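Local coordinates for acyl-[acyl-carrier-protein]--UDP-N-acetylglucosamine O-acyltransferase (Acinetobacter baumannii, PDB 4E6U) that probably catalyses transfer of a 3-hydroxyacyl chain from acyl carrier protein to UDP-N-acetylglucosamine, the opening step of lipid A synthesis in the lipopolysaccharide pathway, at residues A[90-95]-A[115-120]; A[132-137]-A[150-155]; A[157-162]-A[171-176]; A[176-181]-A[190-195]. One frame throughout, in Å; residues are numbered along the deposited sequence. Where two conformers were deposited one is given.

Contact 1: residues A[90-95]-A[115-120]; sequences NNNLIR and SHNLLM
Asn92 and Asn117 lie side by side with their amide planes only 3° apart. Asn92 OD1 accepts two donors of the same residue, which reach it from opposite faces of its plane: Asn117 N at 2.9 Å and Asn117 ND2 at 3.0 Å, both tilted out of that plane. Asn92 ND2 goes to Gly114 O, while Asn117 hands the pattern on, its OD1 to Asn135 N and its ND2 also to Gly132 O. Nearer the turn, Ser115 OG takes the N-H of Asn90 in a nearly straight bond (2.9 Å from Asn90 N, 168°), and Asn90 OD1 accepts from Gln60 N. His116 N is met by Asn90 O. Beyond the asparagines, parallel-strand bonds follow: Leu93 N to Asn117 O, Leu119 N to Leu93 O (2.8 Å) and Arg95 N to Leu119 O. A water donates to both Asn91 O and Asn117 O, giving the latter a second partner. The imidazole of His116 carries Asn91 CB over one face, 3.8 Å from the ring centroid, and Leu118 CD1 lies 3.7 Å from Leu93 CB. Arg95 bends at chi2 and chi3, and its guanidinium bonds to Val73 O and Cys74 O of the second subunit. In-register parallel strands with a row of hydrogen-bonded asparagines at the bend typify successive coils of the left-handed parallel beta-helix built by hexapeptide-repeat acyltransferases.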
loop_
_atom_site.group_PDB
_atom_site.type_symbol
_atom_site.label_atom_id
_atom_site.label_comp_id
_atom_site.label_asym_id
_atom_site.label_seq_id
_atom_site.Cartn_x
_atom_site.Cartn_y
_atom_site.Cartn_z
ATOM N N ASN A 90 10.624 0.923 23.650
ATOM C CA ASN A 90 11.906 0.253 23.509
ATOM C C ASN A 90 11.814 -0.958 22.613
ATOM O O ASN A 90 10.767 -1.591 22.521
ATOM C CB ASN A 90 12.377 -0.229 24.885
ATOM C CG ASN A 90 12.334 0.853 25.916
ATOM O OD1 ASN A 90 12.821 1.953 25.712
ATOM N ND2 ASN A 90 11.736 0.532 27.069
ATOM N N ASN A 91 12.921 -1.306 21.962
ATOM C CA ASN A 91 13.039 -2.579 21.272
ATOM C C ASN A 91 12.039 -2.787 20.136
ATOM O O ASN A 91 11.614 -3.906 19.860
ATOM C CB ASN A 91 12.982 -3.765 22.260
ATOM C CG ASN A 91 14.146 -3.778 23.235
ATOM O OD1 ASN A 91 14.105 -3.121 24.272
ATOM N ND2 ASN A 91 15.168 -4.525 22.912
ATOM N N ASN A 92 11.697 -1.690 19.468
ATOM C CA ASN A 92 10.827 -1.756 18.300
ATOM C C ASN A 92 11.631 -1.860 17.035
ATOM O O ASN A 92 12.773 -1.398 16.980
ATOM C CB ASN A 92 9.952 -0.518 18.226
ATOM C CG ASN A 92 9.029 -0.404 19.429
ATOM O OD1 ASN A 92 8.073 -1.188 19.574
ATOM N ND2 ASN A 92 9.287 0.562 20.294
ATOM N N LEU A 93 11.014 -2.454 16.031
ATOM C CA LEU A 93 11.572 -2.540 14.681
ATOM C C LEU A 93 10.629 -1.780 13.775
ATOM O O LEU A 93 9.456 -2.143 13.663
ATOM C CB LEU A 93 11.648 -3.989 14.233
ATOM C CG LEU A 93 12.635 -4.870 15.007
ATOM C CD1 LEU A 93 12.432 -6.339 14.675
ATOM C CD2 LEU A 93 14.087 -4.469 14.758
ATOM N N ILE A 94 11.130 -0.710 13.166
ATOM C CA ILE A 94 10.343 0.130 12.264
ATOM C C ILE A 94 10.991 0.040 10.889
ATOM O O ILE A 94 12.087 0.567 10.667
ATOM C CB ILE A 94 10.267 1.577 12.796
ATOM C CG1 ILE A 94 9.554 1.598 14.167
ATOM C CG2 ILE A 94 9.548 2.485 11.796
ATOM C CD1 ILE A 94 9.652 2.902 14.932
ATOM N N ARG A 95 10.339 -0.678 9.988
ATOM C CA ARG A 95 10.930 -0.991 8.699
ATOM C C ARG A 95 10.771 0.139 7.673
ATOM O O ARG A 95 10.189 1.209 7.937
ATOM C CB ARG A 95 10.328 -2.296 8.186
ATOM C CG ARG A 95 10.660 -3.513 9.086
ATOM C CD ARG A 95 12.183 -3.666 9.320
ATOM N NE ARG A 95 12.856 -3.761 8.031
ATOM C CZ ARG A 95 13.540 -4.803 7.572
ATOM N NH1 ARG A 95 13.760 -5.881 8.327
ATOM N NH2 ARG A 95 14.042 -4.745 6.342
ATOM N N SER A 115 6.526 -1.068 23.250
ATOM C CA SER A 115 7.802 -1.760 23.110
ATOM C C SER A 115 7.673 -3.114 22.433
ATOM O O SER A 115 6.600 -3.733 22.472
ATOM C CB SER A 115 8.451 -1.951 24.493
ATOM O OG SER A 115 8.689 -0.696 25.105
ATOM N N HIS A 116 8.758 -3.580 21.815
ATOM C CA HIS A 116 8.822 -4.906 21.217
ATOM C C HIS A 116 7.843 -5.098 20.060
ATOM O O HIS A 116 7.400 -6.214 19.794
ATOM C CB HIS A 116 8.637 -6.008 22.283
ATOM C CG HIS A 116 9.698 -5.994 23.336
ATOM N ND1 HIS A 116 10.951 -6.528 23.129
ATOM C CD2 HIS A 116 9.697 -5.503 24.596
ATOM C CE1 HIS A 116 11.679 -6.366 24.221
ATOM N NE2 HIS A 116 10.944 -5.741 25.122
ATOM N N ASN A 117 7.535 -4.003 19.368
ATOM C CA ASN A 117 6.666 -4.071 18.192
ATOM C C ASN A 117 7.478 -4.263 16.928
ATOM O O ASN A 117 8.615 -3.798 16.848
ATOM C CB ASN A 117 5.851 -2.795 18.113
ATOM C CG ASN A 117 4.930 -2.630 19.303
ATOM O OD1 ASN A 117 3.982 -3.410 19.461
ATOM N ND2 ASN A 117 5.157 -1.624 20.120
ATOM N N LEU A 118 6.867 -4.907 15.947
ATOM C CA LEU A 118 7.425 -4.997 14.593
ATOM C C LEU A 118 6.461 -4.298 13.658
ATOM O O LEU A 118 5.302 -4.730 13.509
ATOM C CB LEU A 118 7.611 -6.452 14.187
ATOM C CG LEU A 118 7.920 -6.712 12.707
ATOM C CD1 LEU A 118 9.176 -5.949 12.226
ATOM C CD2 LEU A 118 8.073 -8.205 12.406
ATOM N N LEU A 119 6.922 -3.194 13.073
ATOM C CA LEU A 119 6.176 -2.449 12.059
ATOM C C LEU A 119 6.843 -2.751 10.736
ATOM O O LEU A 119 7.923 -2.228 10.454
ATOM C CB LEU A 119 6.158 -0.946 12.363
ATOM C CG LEU A 119 5.197 -0.452 13.454
ATOM C CD1 LEU A 119 5.614 -0.981 14.818
ATOM C CD2 LEU A 119 5.145 1.064 13.485
ATOM N N MET A 120 6.234 -3.637 9.964
ATOM C CA MET A 120 6.808 -4.015 8.673
ATOM C C MET A 120 6.679 -2.904 7.658
ATOM O O MET A 120 6.092 -1.851 7.920
ATOM C CB MET A 120 6.172 -5.298 8.156
ATOM C CG MET A 120 6.547 -6.495 8.992
ATOM S SD MET A 120 5.962 -8.019 8.211
ATOM C CE MET A 120 5.883 -9.125 9.603
HETATM O O HOH W 1 10.558 -5.972 17.936
HETATM O O HOH W 2 12.906 -3.631 26.740
#

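Contact 2: residues A[132-137]-A[150-155]; sequences GDHNIF and GDHVIV
His134 and His152 run alongside each other, rings nearly parallel (5°) but slid apart, with centroids 4.8 Å apart and little overlap. What covers one face of the His152 ring is instead His134 CB, in a CH-pi contact 3.6 Å from the centroid. Side chains also bind backbone. Asn135 turns its CG in beside its own N (chi1 -59°), which carries the amide across to the next coil: OD1 receives Val153 N at 2.8 Å on an in-plane lone pair, and ND2 gives to Gly150 O at 2.9 Å. Because the partner position holds Val153, no second amide continues the row of asparagines. Asp151 OD1 accepts Asp133 N (2.8 Å) on its anti side, somewhat out of the carboxylate plane. The Asp133 carboxylate, turned the same way, uses OD1 for Ser115 N; the two like charges probably raise each other's affinity for a proton a little. Between main chains, His152 N bonds to Asp133 O, Ile136 N to Val153 O and Val155 N to Ile136 O, and a water donates to both His134 O and Val153 O. Apolar contact is lighter: Phe137 CD1 lies 4.0 Å from Val155 CG2 inside the beta-helix, and Ile136 packs lightly on Ile154, and also against Leu77 of the second subunit. An exact 18-residue repeat of this kind, three short hexapeptide sides per turn, is the hallmark of the left-handed parallel beta-helix.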
loop_
_atom_site.group_PDB
_atom_site.type_symbol
_atom_site.label_atom_id
_atom_site.label_comp_id
_atom_site.label_asym_id
_atom_site.label_seq_id
_atom_site.Cartn_x
_atom_site.Cartn_y
_atom_site.Cartn_z
ATOM N N GLY A 132 0.206 -0.737 22.086
ATOM C CA GLY A 132 0.881 -1.375 23.215
ATOM C C GLY A 132 2.179 -2.064 22.833
ATOM O O GLY A 132 3.001 -1.500 22.085
ATOM N N ASP A 133 2.369 -3.281 23.335
ATOM C CA ASP A 133 3.633 -3.999 23.220
ATOM C C ASP A 133 3.471 -5.289 22.447
ATOM O O ASP A 133 2.379 -5.878 22.430
ATOM C CB ASP A 133 4.137 -4.398 24.615
ATOM C CG ASP A 133 4.379 -3.220 25.517
ATOM O OD1 ASP A 133 4.583 -2.076 25.060
ATOM O OD2 ASP A 133 4.375 -3.444 26.760
ATOM N N HIS A 134 4.555 -5.774 21.835
ATOM C CA HIS A 134 4.606 -7.110 21.223
ATOM C C HIS A 134 3.635 -7.309 20.066
ATOM O O HIS A 134 3.184 -8.432 19.800
ATOM C CB HIS A 134 4.426 -8.242 22.275
ATOM C CG HIS A 134 5.473 -8.244 23.346
ATOM N ND1 HIS A 134 6.746 -8.734 23.144
ATOM C CD2 HIS A 134 5.429 -7.827 24.634
ATOM C CE1 HIS A 134 7.445 -8.603 24.260
ATOM N NE2 HIS A 134 6.669 -8.058 25.176
ATOM N N ASN A 135 3.336 -6.227 19.357
ATOM C CA ASN A 135 2.446 -6.308 18.212
ATOM C C ASN A 135 3.210 -6.483 16.910
ATOM O O ASN A 135 4.387 -6.121 16.831
ATOM C CB ASN A 135 1.605 -5.052 18.133
ATOM C CG ASN A 135 0.785 -4.837 19.386
ATOM O OD1 ASN A 135 -0.095 -5.653 19.699
ATOM N ND2 ASN A 135 1.052 -3.760 20.105
ATOM N N ILE A 136 2.539 -7.018 15.905
ATOM C CA ILE A 136 3.133 -7.183 14.577
ATOM C C ILE A 136 2.177 -6.581 13.581
ATOM O O ILE A 136 1.016 -6.994 13.494
ATOM C CB ILE A 136 3.372 -8.659 14.214
ATOM C CG1 ILE A 136 4.370 -9.309 15.181
ATOM C CG2 ILE A 136 3.825 -8.772 12.736
ATOM C CD1 ILE A 136 4.504 -10.821 15.023
ATOM N N PHE A 137 2.655 -5.597 12.825
ATOM C CA PHE A 137 1.912 -5.002 11.718
ATOM C C PHE A 137 2.602 -5.441 10.445
ATOM O O PHE A 137 3.759 -5.077 10.211
ATOM C CB PHE A 137 1.929 -3.483 11.815
ATOM C CG PHE A 137 1.392 -2.950 13.109
ATOM C CD1 PHE A 137 0.044 -2.619 13.229
ATOM C CD2 PHE A 137 2.221 -2.818 14.212
ATOM C CE1 PHE A 137 -0.456 -2.131 14.417
ATOM C CE2 PHE A 137 1.743 -2.320 15.400
ATOM C CZ PHE A 137 0.392 -1.974 15.511
ATOM N N GLY A 150 -3.914 -2.989 21.576
ATOM C CA GLY A 150 -3.405 -3.564 22.821
ATOM C C GLY A 150 -2.043 -4.206 22.648
ATOM O O GLY A 150 -1.148 -3.603 22.040
ATOM N N ASP A 151 -1.875 -5.403 23.197
ATOM C CA ASP A 151 -0.616 -6.145 23.164
ATOM C C ASP A 151 -0.779 -7.451 22.420
ATOM O O ASP A 151 -1.875 -8.041 22.403
ATOM C CB ASP A 151 -0.144 -6.500 24.585
ATOM C CG ASP A 151 -0.062 -5.299 25.506
ATOM O OD1 ASP A 151 0.336 -4.201 25.103
ATOM O OD2 ASP A 151 -0.417 -5.446 26.704
ATOM N N HIS A 152 0.299 -7.940 21.819
ATOM C CA HIS A 152 0.289 -9.266 21.189
ATOM C C HIS A 152 -0.740 -9.404 20.075
ATOM O O HIS A 152 -1.285 -10.483 19.842
ATOM C CB HIS A 152 0.095 -10.355 22.258
ATOM C CG HIS A 152 1.234 -10.446 23.212
ATOM N ND1 HIS A 152 2.426 -11.053 22.881
ATOM C CD2 HIS A 152 1.376 -9.992 24.477
ATOM C CE1 HIS A 152 3.252 -10.975 23.911
ATOM N NE2 HIS A 152 2.644 -10.328 24.885
ATOM N N VAL A 153 -0.997 -8.303 19.378
ATOM C CA VAL A 153 -1.912 -8.275 18.241
ATOM C C VAL A 153 -1.136 -8.539 16.946
ATOM O O VAL A 153 0.022 -8.119 16.824
ATOM C CB VAL A 153 -2.599 -6.899 18.145
ATOM C CG1 VAL A 153 -3.518 -6.812 16.928
ATOM C CG2 VAL A 153 -3.373 -6.602 19.451
ATOM N N ILE A 154 -1.755 -9.227 15.997
ATOM C CA ILE A 154 -1.143 -9.404 14.679
ATOM C C ILE A 154 -2.111 -8.835 13.675
ATOM O O ILE A 154 -3.292 -9.215 13.642
ATOM C CB ILE A 154 -0.844 -10.873 14.353
ATOM C CG1 ILE A 154 0.135 -11.448 15.381
ATOM C CG2 ILE A 154 -0.317 -11.034 12.902
ATOM C CD1 ILE A 154 0.401 -12.936 15.249
ATOM N N VAL A 155 -1.622 -7.904 12.860
ATOM C CA VAL A 155 -2.430 -7.313 11.801
ATOM C C VAL A 155 -1.869 -7.746 10.454
ATOM O O VAL A 155 -0.738 -7.409 10.096
ATOM C CB VAL A 155 -2.491 -5.783 11.885
ATOM C CG1 VAL A 155 -3.473 -5.227 10.839
ATOM C CG2 VAL A 155 -2.869 -5.324 13.312
HETATM O O HOH W 3 2.025 -10.060 17.945
#

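Contact 3: residues A[157-162]-A[171-176]; sequences GNSGIH and SMIGGA
Ser159 holds OG beside its own backbone N, opposite its carbonyl carbon (chi1 -64°), which aims the hydroxyl at the turn 174-176 of the next coil. There Ser159 OG lies 3.0 Å from Gly174 O; its hydrogen bonds join it to Gly156 O and to Ser177 N. Ile161 reaches out extended (chi2 171°), its CD1 coming 4.0 Å from Ile173 CD1. That methyl contact belongs to one of two deposited conformers of Ile173 and is therefore doubtful in detail, although both isoleucines also pack on Ile167 inside the beta-helix. The main chains are joined by one direct hydrogen bond: Ala176 N gives its hydrogen to Gly157 O, 2.8 Å away. Beside it, Ala176 CA points a C-H at Asn158 O (3.5 Å) in a nearly straight contact. Asn158 and Ala176, one coil apart, both take the left-handed backbone conformation at equivalent corners of the triangular coil. Strands 160-161 and 172-173 lie on different sides of the prism; the main chains touch at the corner, the isoleucines inside. The parts 157-161 and 173-176 run 109° apart. Outward, Asn158 has weak amide bonds to Asn158 of both neighbouring subunits, and Ala176 O a weak one from Asn192 of the second. Chemically, the corner relies on backbone polarity and one buried serine hydroxyl rather than on charge: Ser159 OG, both accepting and donating, satisfies main-chain groups where the chain bends.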
loop_
_atom_site.group_PDB
_atom_site.type_symbol
_atom_site.label_atom_id
_atom_site.label_comp_id
_atom_site.label_asym_id
_atom_site.label_seq_id
_atom_site.Cartn_x
_atom_site.Cartn_y
_atom_site.Cartn_z
ATOM N N GLY A 157 -1.213 -8.304 6.373
ATOM C CA GLY A 157 -0.762 -7.326 5.391
ATOM C C GLY A 157 -1.882 -6.681 4.616
ATOM O O GLY A 157 -2.900 -7.320 4.304
ATOM N N ASN A 158 -1.688 -5.416 4.295
ATOM C CA ASN A 158 -2.598 -4.661 3.460
ATOM C C ASN A 158 -3.985 -4.476 4.094
ATOM O O ASN A 158 -5.003 -4.355 3.399
ATOM C CB ASN A 158 -2.716 -5.284 2.067
ATOM C CG ASN A 158 -3.222 -4.298 1.067
ATOM O OD1 ASN A 158 -3.038 -3.092 1.231
ATOM N ND2 ASN A 158 -3.888 -4.793 0.027
ATOM N N SER A 159 -4.016 -4.497 5.418
ATOM C CA SER A 159 -5.249 -4.225 6.146
ATOM C C SER A 159 -5.327 -2.758 6.530
ATOM O O SER A 159 -4.296 -2.061 6.609
ATOM C CB SER A 159 -5.360 -5.094 7.391
ATOM O OG SER A 159 -5.438 -6.467 7.034
ATOM N N GLY A 160 -6.551 -2.286 6.740
ATOM C CA GLY A 160 -6.822 -0.930 7.204
ATOM C C GLY A 160 -7.698 -0.965 8.430
ATOM O O GLY A 160 -8.659 -1.743 8.504
ATOM N N ILE A 161 -7.381 -0.111 9.391
ATOM C CA ILE A 161 -8.171 0.017 10.607
ATOM C C ILE A 161 -8.732 1.423 10.677
ATOM O O ILE A 161 -7.992 2.389 10.739
ATOM C CB ILE A 161 -7.343 -0.308 11.841
ATOM C CG1 ILE A 161 -6.710 -1.697 11.683
ATOM C CG2 ILE A 161 -8.235 -0.232 13.110
ATOM C CD1 ILE A 161 -5.695 -2.037 12.730
ATOM N N HIS A 162 -10.057 1.523 10.662
ATOM C CA HIS A 162 -10.788 2.791 10.656
ATOM C C HIS A 162 -10.572 3.610 11.933
ATOM O O HIS A 162 -10.351 3.057 13.011
ATOM C CB HIS A 162 -12.291 2.466 10.496
ATOM C CG HIS A 162 -13.169 3.645 10.185
ATOM N ND1 HIS A 162 -13.738 4.441 11.162
ATOM C CD2 HIS A 162 -13.623 4.123 9.002
ATOM C CE1 HIS A 162 -14.482 5.373 10.586
ATOM N NE2 HIS A 162 -14.428 5.204 9.277
ATOM N N SER A 171 -5.722 -10.438 19.656
ATOM C CA SER A 171 -6.552 -10.538 18.462
ATOM C C SER A 171 -5.682 -10.707 17.212
ATOM O O SER A 171 -4.468 -10.422 17.233
ATOM C CB SER A 171 -7.453 -9.317 18.330
ATOM O OG SER A 171 -6.684 -8.125 18.183
ATOM N N MET A 172 -6.305 -11.179 16.145
ATOM C CA MET A 172 -5.628 -11.335 14.858
ATOM C C MET A 172 -6.518 -10.823 13.767
ATOM O O MET A 172 -7.687 -11.202 13.672
ATOM C CB MET A 172 -5.288 -12.790 14.577
ATOM C CG MET A 172 -4.327 -13.425 15.572
ATOM S SD MET A 172 -3.820 -15.104 15.116
ATOM C CE MET A 172 -3.024 -14.802 13.537
ATOM N N ILE A 173 -5.971 -9.947 12.937
ATOM C CA ILE A 173 -6.681 -9.402 11.794
ATOM C C ILE A 173 -6.107 -10.074 10.552
ATOM O O ILE A 173 -4.901 -10.018 10.314
ATOM C CB ILE A 173 -6.534 -7.846 11.733
ATOM C CG1 ILE A 173 -7.376 -7.207 12.846
ATOM C CG2 ILE A 173 -6.950 -7.293 10.360
ATOM C CD1 ILE A 173 -7.019 -5.774 13.166
ATOM N N GLY A 174 -6.959 -10.722 9.764
ATOM C CA GLY A 174 -6.493 -11.403 8.553
ATOM C C GLY A 174 -5.963 -10.426 7.523
ATOM O O GLY A 174 -6.323 -9.247 7.515
ATOM N N GLY A 175 -5.108 -10.925 6.639
ATOM C CA GLY A 175 -4.642 -10.099 5.520
ATOM C C GLY A 175 -5.776 -9.458 4.735
ATOM O O GLY A 175 -6.868 -10.031 4.590
ATOM N N ALA A 176 -5.525 -8.247 4.261
ATOM C CA ALA A 176 -6.399 -7.520 3.350
ATOM C C ALA A 176 -7.782 -7.259 3.932
ATOM O O ALA A 176 -8.778 -7.233 3.204
ATOM C CB ALA A 176 -6.508 -8.246 2.011
#

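Contact 4: residues A[176-181]-A[190-195]; sequences ASLILK and SGNPAH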
loop_
_atom_site.group_PDB
_atom_site.type_symbol
_atom_site.label_atom_id
_atom_site.label_comp_id
_atom_site.label_asym_id
_atom_site.label_seq_id
_atom_site.Cartn_x
_atom_site.Cartn_y
_atom_site.Cartn_z
ATOM N N ALA A 176 -5.525 -8.247 4.261
ATOM C CA ALA A 176 -6.399 -7.520 3.350
ATOM C C ALA A 176 -7.782 -7.259 3.932
ATOM O O ALA A 176 -8.778 -7.233 3.204
ATOM C CB ALA A 176 -6.508 -8.246 2.011
ATOM N N SER A 177 -7.828 -7.032 5.239
ATOM C CA SER A 177 -9.099 -6.729 5.901
ATOM C C SER A 177 -9.360 -5.244 6.006
ATOM O O SER A 177 -8.426 -4.428 6.050
ATOM C CB SER A 177 -9.134 -7.327 7.302
ATOM O OG SER A 177 -8.998 -8.726 7.283
ATOM N N LEU A 178 -10.637 -4.883 6.063
ATOM C CA LEU A 178 -11.061 -3.521 6.346
ATOM C C LEU A 178 -11.795 -3.563 7.672
ATOM O O LEU A 178 -12.885 -4.115 7.755
ATOM C CB LEU A 178 -11.939 -2.945 5.224
ATOM C CG LEU A 178 -12.521 -1.546 5.469
ATOM C CD1 LEU A 178 -11.421 -0.484 5.610
ATOM C CD2 LEU A 178 -13.486 -1.175 4.348
ATOM N N ILE A 179 -11.179 -3.027 8.711
ATOM C CA ILE A 179 -11.757 -3.068 10.048
ATOM C C ILE A 179 -12.461 -1.761 10.351
ATOM O O ILE A 179 -11.833 -0.707 10.408
ATOM C CB ILE A 179 -10.671 -3.369 11.109
ATOM C CG1 ILE A 179 -9.980 -4.712 10.815
ATOM C CG2 ILE A 179 -11.274 -3.323 12.524
ATOM C CD1 ILE A 179 -10.895 -5.934 10.821
ATOM N N LEU A 180 -13.778 -1.830 10.536
ATOM C CA LEU A 180 -14.591 -0.627 10.726
ATOM C C LEU A 180 -15.147 -0.482 12.135
ATOM O O LEU A 180 -15.687 0.573 12.482
ATOM C CB LEU A 180 -15.751 -0.595 9.720
ATOM C CG LEU A 180 -15.379 -0.641 8.242
ATOM C CD1 LEU A 180 -16.658 -0.674 7.403
ATOM C CD2 LEU A 180 -14.511 0.549 7.862
ATOM N N LYS A 181 -15.017 -1.543 12.931
ATOM C CA LYS A 181 -15.519 -1.579 14.302
ATOM C C LYS A 181 -14.483 -2.260 15.190
ATOM O O LYS A 181 -13.432 -2.688 14.709
ATOM C CB LYS A 181 -16.871 -2.305 14.363
ATOM C CG LYS A 181 -17.980 -1.538 13.649
ATOM C CD LYS A 181 -19.317 -2.194 13.866
ATOM C CE LYS A 181 -20.407 -1.425 13.171
ATOM N NZ LYS A 181 -21.678 -2.209 13.229
ATOM N N SER A 190 -11.547 -11.023 10.024
ATOM C CA SER A 190 -11.008 -10.827 8.689
ATOM C C SER A 190 -12.092 -10.465 7.700
ATOM O O SER A 190 -13.281 -10.709 7.940
ATOM C CB SER A 190 -10.261 -12.081 8.218
ATOM O OG SER A 190 -11.148 -13.173 8.108
ATOM N N GLY A 191 -11.660 -9.897 6.582
ATOM C CA GLY A 191 -12.537 -9.630 5.451
ATOM C C GLY A 191 -12.740 -8.167 5.109
ATOM O O GLY A 191 -12.362 -7.251 5.870
ATOM N N ASN A 192 -13.372 -7.977 3.948
ATOM C CA ASN A 192 -13.827 -6.688 3.439
ATOM C C ASN A 192 -15.126 -6.958 2.656
ATOM O O ASN A 192 -15.084 -7.242 1.442
ATOM C CB ASN A 192 -12.749 -6.075 2.538
ATOM C CG ASN A 192 -13.179 -4.764 1.887
ATOM O OD1 ASN A 192 -13.989 -4.010 2.424
ATOM N ND2 ASN A 192 -12.612 -4.490 0.714
ATOM N N PRO A 193 -16.285 -6.909 3.347
ATOM C CA PRO A 193 -16.535 -6.581 4.773
ATOM C C PRO A 193 -15.960 -7.575 5.816
ATOM O O PRO A 193 -15.841 -8.770 5.523
ATOM C CB PRO A 193 -18.067 -6.541 4.853
ATOM C CG PRO A 193 -18.527 -7.435 3.744
ATOM C CD PRO A 193 -17.536 -7.243 2.634
ATOM N N ALA A 194 -15.647 -7.068 7.015
ATOM C CA ALA A 194 -14.820 -7.775 8.042
ATOM C C ALA A 194 -15.522 -8.345 9.282
ATOM O O ALA A 194 -15.849 -7.593 10.227
ATOM C CB ALA A 194 -13.721 -6.891 8.502
ATOM N N HIS A 195 -15.633 -9.675 9.295
ATOM C CA HIS A 195 -16.414 -10.439 10.285
ATOM C C HIS A 195 -15.513 -11.077 11.355
ATOM O O HIS A 195 -14.349 -11.348 11.100
ATOM C CB HIS A 195 -17.207 -11.549 9.570
ATOM C CG HIS A 195 -18.127 -11.055 8.492
ATOM N ND1 HIS A 195 -19.287 -10.359 8.761
ATOM C CD2 HIS A 195 -18.072 -11.181 7.142
ATOM C CE1 HIS A 195 -19.897 -10.062 7.626
ATOM N NE2 HIS A 195 -19.181 -10.551 6.628
HETATM O O HOH W 4 -15.680 -4.311 6.742
HETATM O O HOH W 5 -15.528 -4.132 10.233
#
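Leu178 and Asn192 lie aslant each other where the last coil of the left-handed beta-helix meets the tip of a beta-hairpin, strands 187-191 and 194-199, the latter strand leading to the C-terminal helices. Both side chains put CG opposite their own backbone N, and Asn192 OD1 settles against the leucine, 3.5 Å from Leu178 CD2 and 3.6 Å from Leu178 CB. The other end of that amide, ND2, makes a weak hydrogen bond to Ala176 O of the third subunit, so the hairpin tip also faces the trimer interface. Ser177 turns its hydroxyl across to the first hairpin strand: OG accepts Gly191 N at 3.0 Å and is itself hydrogen-bonded with Gly174 O. Leu178 N donates to Gly191 O (2.9 Å), approaching about 30° out of the carbonyl plane. Gly191 has a positive phi (116°) at which a side chain would jam against the preceding carbonyl oxygen; a cis peptide precedes Pro193 and probably helps the tip turn back, with Ser190 and His195 paired by two backbone hydrogen bonds. Ile179 CD1 touches Ala194 CB at 3.8 Å. One water completes the join, giving a hydrogen to Leu178 O and taking the N-H of Ala194 at 2.8 Å from Ala194 N.

Overall arrangement
From the N terminus, the four contacts close loops in series; none nests within or crosses another. Contact 1 closes a turn of the beta-helix enlarged by extra residues between its segments, and contact 2 the plain 18-residue turn from 132 to 150. The two adjoin through strands 118-119 and 136-137 of one parallel sheet. Strand 154-155 of contact 2 then pairs with strand 172-173 of contact 3, whose other segment lies on a different side of the prism, so contact 3, closing the short loop 163-170, ties two sheets at a corner. Contact 4 begins at Ala176, where contact 3 ends, closes the loop 182-189 and joins the final coil to the hairpin leading into the helical C-terminal part.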